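Local coordinates for histidine kinase (Pseudomonas aeruginosa, PDB 7C1I), which probably relays phosphoryl groups between sensor kinases and response regulators as a histidine-containing phosphotransfer (HPt) protein of a two-component system, at residues Leu70-Ser81 with Arg89-Glu100. Residues are numbered along the deposited sequence; the frame is centred on the assembly and turned at random.
Sequences LLAGYCKELEES and RAPALIEQMERE
Leu78, Leu93 and Met97 interlock as knobs into holes where helix 70-81 runs antiparallel to helix 90-100, their axes 9.3 Å apart at closest approach. Leu78 settles among Ala90, Leu93, Ile94 and Met97: with CG anti to the backbone N (chi1 -179°), its CD1 reaches Ala90 CB at 3.7 Å and its CD2 turns to Ile94 CG1. In one of its two modelled conformers Met97 bends at its last torsion, lays CG against Tyr74 CB and brings CE to 3.6 Å from Cys75 SG.

The Tyr74 ring forms a CH-pi contact: Gln96 CB stands 3.9 Å from the ring centroid, almost on the normal, while Glu100 CB meets the ring edge in plane.

Charge pairing lies toward the Arg89 end. Both terminal nitrogens of Arg89 converge on the single oxygen Glu77 OE2, NH1 at 2.9 Å and the less straight NH2 at 3.3 Å; the oxygen lies in the guanidinium plane but is approached from above its own carboxylate. Leu93 CD1 covers one guanidinium face. A water donates to both Glu77 OE1 and Gln96 OE1. Two more waters tie Glu100 to Tyr74 OH and to Leu71 N, and Glu100 OE2 also bonds His5.

The pair is a helical hairpin within the HPt four-helix bundle: Cys75 and Met97 rest on Phe59 of helix 49-65, while Leu78 and Met97 meet Leu40 of helix 22-45.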
ATOM      1  N   LEU A  70      19.490  -3.121   3.182  1.00 19.31           N
ATOM      2  CA  LEU A  70      18.217  -3.652   3.741  1.00 19.01           C
ATOM      3  C   LEU A  70      17.410  -4.167   2.544  1.00 17.77           C
ATOM      4  O   LEU A  70      16.794  -5.247   2.628  1.00 18.58           O
ATOM      5  CB  LEU A  70      17.418  -2.611   4.531  1.00 21.23           C
ATOM      6  CG  LEU A  70      18.141  -2.109   5.779  1.00 27.55           C
ATOM      7  CD1 LEU A  70      17.146  -1.290   6.586  1.00 26.15           C
ATOM      8  CD2 LEU A  70      18.647  -3.238   6.663  1.00 29.19           C
ATOM      9  N   LEU A  71      17.397  -3.426   1.432  1.00 15.63           N
ATOM     10  CA  LEU A  71      16.718  -3.822   0.170  1.00 15.45           C
ATOM     11  C   LEU A  71      17.315  -5.162  -0.272  1.00 17.14           C
ATOM     12  O   LEU A  71      16.550  -6.074  -0.635  1.00 15.26           O
ATOM     13  CB  LEU A  71      16.851  -2.676  -0.835  1.00 15.21           C
ATOM     14  CG  LEU A  71      16.212  -2.962  -2.193  1.00 12.18           C
ATOM     15  CD1 LEU A  71      14.731  -3.303  -2.094  1.00 15.55           C
ATOM     16  CD2 LEU A  71      16.406  -1.741  -3.075  1.00 16.41           C
ATOM     17  N   ALA A  72      18.648  -5.253  -0.223  1.00 15.00           N
ATOM     18  CA  ALA A  72      19.269  -6.512  -0.700  1.00 16.12           C
ATOM     19  C   ALA A  72      18.844  -7.680   0.198  1.00 17.19           C
ATOM     20  O   ALA A  72      18.637  -8.772  -0.372  1.00 16.89           O
ATOM     21  CB  ALA A  72      20.764  -6.313  -0.659  1.00 15.74           C
ATOM     22  N   GLY A  73      18.605  -7.442   1.491  1.00 17.51           N
ATOM     23  CA  GLY A  73      18.174  -8.457   2.472  1.00 17.87           C
ATOM     24  C   GLY A  73      16.798  -8.991   2.106  1.00 20.65           C
ATOM     25  O   GLY A  73      16.547 -10.209   2.025  1.00 19.15           O
ATOM     26  N   TYR A  74      15.897  -8.086   1.712  1.00 16.97           N
ATOM     27  CA  TYR A  74      14.539  -8.552   1.324  1.00 17.18           C
ATOM     28  C   TYR A  74      14.673  -9.352   0.025  1.00 16.94           C
ATOM     29  O   TYR A  74      13.934 -10.327  -0.214  1.00 17.50           O
ATOM     30  CB  TYR A  74      13.576  -7.392   1.055  1.00 19.09           C
ATOM     31  CG  TYR A  74      13.360  -6.553   2.288  1.00 18.03           C
ATOM     32  CD1 TYR A  74      12.904  -7.115   3.469  1.00 22.37           C
ATOM     33  CD2 TYR A  74      13.396  -5.170   2.225  1.00 21.57           C
ATOM     34  CE1 TYR A  74      12.811  -6.357   4.625  1.00 25.37           C
ATOM     35  CE2 TYR A  74      13.177  -4.389   3.347  1.00 24.00           C
ATOM     36  CZ  TYR A  74      12.819  -4.977   4.547  1.00 28.20           C
ATOM     37  OH  TYR A  74      12.654  -4.245   5.688  1.00 30.99           O
ATOM     38  N   CYS A  75      15.487  -8.871  -0.919  1.00 15.25           N
ATOM     39  CA  CYS A  75      15.660  -9.609  -2.199  1.00 14.74           C
ATOM     40  C   CYS A  75      16.172 -11.017  -1.869  1.00 16.93           C
ATOM     41  O   CYS A  75      15.716 -11.972  -2.528  1.00 16.76           O
ATOM     42  CB  CYS A  75      16.715  -8.925  -3.060  1.00 16.09           C
ATOM     43  SG  CYS A  75      16.166  -7.335  -3.733  1.00 18.29           S
ATOM     44  N   LYS A  76      17.117 -11.142  -0.932  1.00 17.20           N
ATOM     45  CA  LYS A  76      17.668 -12.476  -0.571  1.00 18.04           C
ATOM     46  C   LYS A  76      16.575 -13.391  -0.006  1.00 18.49           C
ATOM     47  O   LYS A  76      16.461 -14.571  -0.396  1.00 19.74           O
ATOM     48  CB  LYS A  76      18.792 -12.250   0.445  1.00 21.55           C
ATOM     49  CG  LYS A  76      19.420 -13.534   0.970  1.00 21.57           C
ATOM     50  CD  LYS A  76      20.460 -13.225   2.026  1.00 24.47           C
ATOM     51  CE  LYS A  76      21.170 -14.426   2.616  1.00 38.08           C
ATOM     52  NZ  LYS A  76      20.411 -14.986   3.759  1.00 46.63           N
ATOM     53  N   GLU A  77      15.704 -12.798   0.816  1.00 18.49           N
ATOM     54  CA  GLU A  77      14.596 -13.611   1.385  1.00 15.89           C
ATOM     55  C   GLU A  77      13.662 -14.122   0.284  1.00 18.49           C
ATOM     56  O   GLU A  77      13.205 -15.283   0.300  1.00 19.24           O
ATOM     57  CB  GLU A  77      13.793 -12.761   2.372  1.00 15.55           C
ATOM     58  CG  GLU A  77      14.494 -12.449   3.681  1.00 19.12           C
ATOM     59  CD  GLU A  77      13.504 -11.760   4.604  1.00 25.85           C
ATOM     60  OE1 GLU A  77      13.502 -10.513   4.645  1.00 25.51           O
ATOM     61  OE2 GLU A  77      12.837 -12.490   5.368  1.00 24.25           O
ATOM     62  N   LEU A  78      13.379 -13.272  -0.708  1.00 15.23           N
ATOM     63  CA  LEU A  78      12.513 -13.660  -1.852  1.00 15.42           C
ATOM     64  C   LEU A  78      13.223 -14.766  -2.638  1.00 18.26           C
ATOM     65  O   LEU A  78      12.571 -15.710  -3.126  1.00 18.28           O
ATOM     66  CB  LEU A  78      12.100 -12.441  -2.685  1.00 18.58           C
ATOM     67  CG  LEU A  78      11.186 -12.796  -3.855  1.00 17.12           C
ATOM     68  CD1 LEU A  78       9.939 -13.492  -3.329  1.00 20.79           C
ATOM     69  CD2 LEU A  78      10.861 -11.484  -4.551  1.00 18.89           C
ATOM     70  N   GLU A  79      14.498 -14.550  -2.977  1.00 17.24           N
ATOM     71  CA  GLU A  79      15.247 -15.532  -3.806  1.00 19.14           C
ATOM     72  C   GLU A  79      15.182 -16.907  -3.131  1.00 16.88           C
ATOM     73  O   GLU A  79      14.820 -17.891  -3.804  1.00 20.37           O
ATOM     74  CB  GLU A  79      16.707 -15.074  -3.828  1.00 18.76           C
ATOM     75  CG  GLU A  79      17.514 -16.047  -4.669  1.00 21.81           C
ATOM     76  CD  GLU A  79      19.003 -15.803  -4.491  1.00 30.11           C
ATOM     77  OE1 GLU A  79      19.721 -16.611  -5.112  1.00 32.94           O
ATOM     78  OE2 GLU A  79      19.422 -14.871  -3.777  1.00 24.39           O
ATOM     79  N   GLU A  80      15.440 -16.927  -1.820  1.00 18.50           N
ATOM     80  CA  GLU A  80      15.577 -18.210  -1.079  1.00 19.96           C
ATOM     81  C   GLU A  80      14.187 -18.846  -0.973  1.00 24.11           C
ATOM     82  O   GLU A  80      14.098 -20.082  -1.109  1.00 25.26           O
ATOM     83  CB  GLU A  80      16.166 -17.975   0.313  1.00 20.63           C
ATOM     84  CG  GLU A  80      17.633 -17.603   0.186  1.00 28.82           C
ATOM     85  CD  GLU A  80      18.327 -17.350   1.513  1.00 38.31           C
ATOM     86  OE1 GLU A  80      17.683 -17.346   2.581  1.00 41.69           O
ATOM     87  OE2 GLU A  80      19.552 -17.131   1.446  1.00 40.11           O
ATOM     88  N   SER A  81      13.163 -18.063  -0.620  1.00 20.99           N
ATOM     89  CA  SER A  81      11.826 -18.700  -0.478  1.00 21.83           C
ATOM     90  C   SER A  81      11.328 -19.174  -1.849  1.00 23.25           C
ATOM     91  O   SER A  81      10.812 -20.303  -1.985  1.00 23.80           O
ATOM     92  CB  SER A  81      10.879 -17.786   0.256  1.00 22.36           C
ATOM     93  OG  SER A  81      10.774 -16.527  -0.390  1.00 27.05           O
ATOM     94  N   ARG A  89       5.032 -15.840   1.169  1.00 16.89           N
ATOM     95  CA  ARG A  89       5.607 -14.561   1.668  1.00 18.37           C
ATOM     96  C   ARG A  89       5.912 -13.671   0.459  1.00 15.66           C
ATOM     97  O   ARG A  89       6.265 -12.497   0.697  1.00 15.93           O
ATOM     98  CB  ARG A  89       6.883 -14.714   2.501  1.00 23.85           C
ATOM     99  CG  ARG A  89       6.640 -15.426   3.825  1.00 26.35           C
ATOM    100  CD  ARG A  89       7.938 -15.410   4.608  1.00 29.36           C
ATOM    101  NE  ARG A  89       8.276 -14.043   4.979  1.00 31.70           N
ATOM    102  CZ  ARG A  89       9.486 -13.498   5.044  1.00 36.42           C
ATOM    103  NH1 ARG A  89      10.597 -14.177   4.817  1.00 33.59           N
ATOM    104  NH2 ARG A  89       9.561 -12.220   5.375  1.00 38.75           N
ATOM    105  N   ALA A  90       5.755 -14.053  -0.811  1.00 13.75           N
ATOM    106  CA  ALA A  90       6.194 -13.261  -1.983  1.00 14.51           C
ATOM    107  C   ALA A  90       5.498 -11.902  -2.020  1.00 15.20           C
ATOM    108  O   ALA A  90       6.146 -10.872  -2.198  1.00 13.25           O
ATOM    109  CB  ALA A  90       6.230 -13.956  -3.322  1.00 16.38           C
ATOM    110  N   PRO A  91       4.154 -11.854  -1.886  1.00 12.21           N
ATOM    111  CA  PRO A  91       3.465 -10.564  -1.957  1.00 12.32           C
ATOM    112  C   PRO A  91       4.021  -9.546  -0.952  1.00 12.62           C
ATOM    113  O   PRO A  91       4.277  -8.400  -1.297  1.00 14.58           O
ATOM    114  CB  PRO A  91       1.999 -10.912  -1.663  1.00 14.21           C
ATOM    115  CG  PRO A  91       1.856 -12.296  -2.249  1.00 15.01           C
ATOM    116  CD  PRO A  91       3.153 -12.934  -1.796  1.00 14.28           C
ATOM    117  N   ALA A  92       4.176  -9.985   0.301  1.00 11.52           N
ATOM    118  CA  ALA A  92       4.631  -9.122   1.416  1.00 11.76           C
ATOM    119  C   ALA A  92       6.085  -8.708   1.163  1.00 13.30           C
ATOM    120  O   ALA A  92       6.464  -7.566   1.493  1.00 14.59           O
ATOM    121  CB  ALA A  92       4.419  -9.744   2.773  1.00 14.70           C
ATOM    122  N   LEU A  93       6.904  -9.668   0.722  1.00 12.63           N
ATOM    123  CA  LEU A  93       8.325  -9.279   0.512  1.00 12.64           C
ATOM    124  C   LEU A  93       8.417  -8.238  -0.608  1.00 12.08           C
ATOM    125  O   LEU A  93       9.250  -7.304  -0.552  1.00 12.64           O
ATOM    126  CB  LEU A  93       9.118 -10.537   0.151  1.00 13.37           C
ATOM    127  CG  LEU A  93       9.512 -11.354   1.380  1.00 16.20           C
ATOM    128  CD1 LEU A  93       9.919 -12.759   0.965  1.00 16.23           C
ATOM    129  CD2 LEU A  93      10.588 -10.714   2.241  1.00 17.15           C
ATOM    130  N   ILE A  94       7.695  -8.401  -1.720  1.00 12.87           N
ATOM    131  CA  ILE A  94       7.644  -7.389  -2.816  1.00 11.16           C
ATOM    132  C   ILE A  94       7.198  -6.032  -2.257  1.00 14.53           C
ATOM    133  O   ILE A  94       7.834  -5.005  -2.563  1.00 14.22           O
ATOM    134  CB  ILE A  94       6.889  -7.896  -4.059  1.00 13.97           C
ATOM    135  CG1 ILE A  94       7.652  -9.098  -4.623  1.00 13.52           C
ATOM    136  CG2 ILE A  94       6.684  -6.763  -5.051  1.00 16.29           C
ATOM    137  CD1 ILE A  94       6.796  -9.799  -5.651  1.00 15.33           C
ATOM    138  N   GLU A  95       6.164  -6.041  -1.412  0.50 11.96           N
ATOM    139  CA  GLU A  95       5.750  -4.734  -0.832  0.50 11.77           C
ATOM    140  C   GLU A  95       6.858  -4.148   0.049  0.50 14.83           C
ATOM    141  O   GLU A  95       7.043  -2.914   0.009  0.50 15.23           O
ATOM    142  CB  GLU A  95       4.431  -4.934  -0.084  0.50 13.22           C
ATOM    143  CG  GLU A  95       3.958  -3.631   0.535  0.50 13.54           C
ATOM    144  CD  GLU A  95       3.572  -2.556  -0.466  0.50 17.57           C
ATOM    145  OE1 GLU A  95       3.375  -2.768  -1.679  0.50 18.90           O
ATOM    146  OE2 GLU A  95       3.614  -1.407   0.018  0.50 25.27           O
ATOM    147  N   GLN A  96       7.562  -4.954   0.851  1.00 14.09           N
ATOM    148  CA  GLN A  96       8.671  -4.454   1.705  1.00 13.04           C
ATOM    149  C   GLN A  96       9.715  -3.879   0.740  1.00 13.49           C
ATOM    150  O   GLN A  96      10.324  -2.850   1.097  1.00 13.73           O
ATOM    151  CB  GLN A  96       9.303  -5.542   2.575  1.00 15.07           C
ATOM    152  CG  GLN A  96       8.375  -5.949   3.710  1.00 16.55           C
ATOM    153  CD  GLN A  96       9.083  -6.935   4.606  1.00 27.45           C
ATOM    154  OE1 GLN A  96       9.458  -8.036   4.210  1.00 27.45           O
ATOM    155  NE2 GLN A  96       9.321  -6.534   5.845  1.00 28.89           N
ATOM    156  N   MET A  97       9.950  -4.485  -0.428  0.54 12.52           N
ATOM    157  CA  MET A  97      11.010  -3.983  -1.344  0.54 12.51           C
ATOM    158  C   MET A  97      10.580  -2.711  -2.084  0.54 12.20           C
ATOM    159  O   MET A  97      11.297  -1.731  -2.378  0.54 10.22           O
ATOM    160  CB  MET A  97      11.326  -5.139  -2.297  0.54 10.82           C
ATOM    161  CG  MET A  97      12.049  -6.339  -1.715  0.54 12.58           C
ATOM    162  SD  MET A  97      11.807  -7.805  -2.752  0.54 15.03           S
ATOM    163  CE  MET A  97      12.562  -7.248  -4.279  0.54 17.61           C
ATOM    164  N   GLU A  98       9.262  -2.516  -2.200  1.00 14.73           N
ATOM    165  CA  GLU A  98       8.757  -1.230  -2.753  1.00 13.87           C
ATOM    166  C   GLU A  98       8.946  -0.149  -1.683  1.00 12.88           C
ATOM    167  O   GLU A  98       9.445   0.937  -2.044  1.00 13.55           O
ATOM    168  CB  GLU A  98       7.265  -1.352  -3.068  1.00 14.19           C
ATOM    169  CG  GLU A  98       6.990  -2.096  -4.362  1.00 15.96           C
ATOM    170  CD  GLU A  98       7.123  -1.389  -5.701  1.00 23.66           C
ATOM    171  OE1 GLU A  98       7.648  -0.256  -5.785  1.00 25.36           O
ATOM    172  OE2 GLU A  98       6.815  -1.949  -6.775  1.00 23.15           O
ATOM    173  N   ARG A  99       8.659  -0.467  -0.417  0.54 12.12           N
ATOM    174  CA  ARG A  99       8.730   0.638   0.577  0.54 13.94           C
ATOM    175  C   ARG A  99      10.204   1.004   0.786  0.54 14.01           C
ATOM    176  O   ARG A  99      10.431   2.229   0.747  0.54 10.83           O
ATOM    177  CB  ARG A  99       7.905   0.303   1.824  0.54 15.00           C
ATOM    178  CG  ARG A  99       6.431   0.079   1.519  0.54 19.29           C
ATOM    179  CD  ARG A  99       5.658   1.027   0.619  0.54 18.73           C
ATOM    180  NE  ARG A  99       4.282   0.561   0.532  0.54 25.27           N
ATOM    181  CZ  ARG A  99       3.210   1.261   0.180  0.54 35.27           C
ATOM    182  NH1 ARG A  99       3.292   2.555  -0.076  0.54 29.43           N
ATOM    183  NH2 ARG A  99       2.054   0.628   0.083  0.54 30.87           N
ATOM    184  N   GLU A 100      11.088   0.002   0.852  1.00 13.17           N
ATOM    185  CA  GLU A 100      12.529   0.250   1.124  1.00 12.56           C
ATOM    186  C   GLU A 100      13.158   0.961  -0.079  1.00 13.91           C
ATOM    187  O   GLU A 100      13.959   1.912   0.057  1.00 12.89           O
ATOM    188  CB  GLU A 100      13.241  -1.077   1.391  1.00 15.21           C
ATOM    189  CG  GLU A 100      14.678  -0.806   1.796  1.00 15.81           C
ATOM    190  CD  GLU A 100      14.924  -0.000   3.061  1.00 21.74           C
ATOM    191  OE1 GLU A 100      14.081   0.068   3.978  1.00 20.29           O
ATOM    192  OE2 GLU A 100      16.081   0.464   3.139  1.00 21.80           O
TER
HETATM  193  O   HOH W   1      18.243  -0.569   1.727  1.00 16.97           O
HETATM  194  O   HOH W   2      13.751  -1.975   6.018  1.00 36.86           O
HETATM  195  O   HOH W   3      11.154  -9.560   5.783  1.00 25.35           O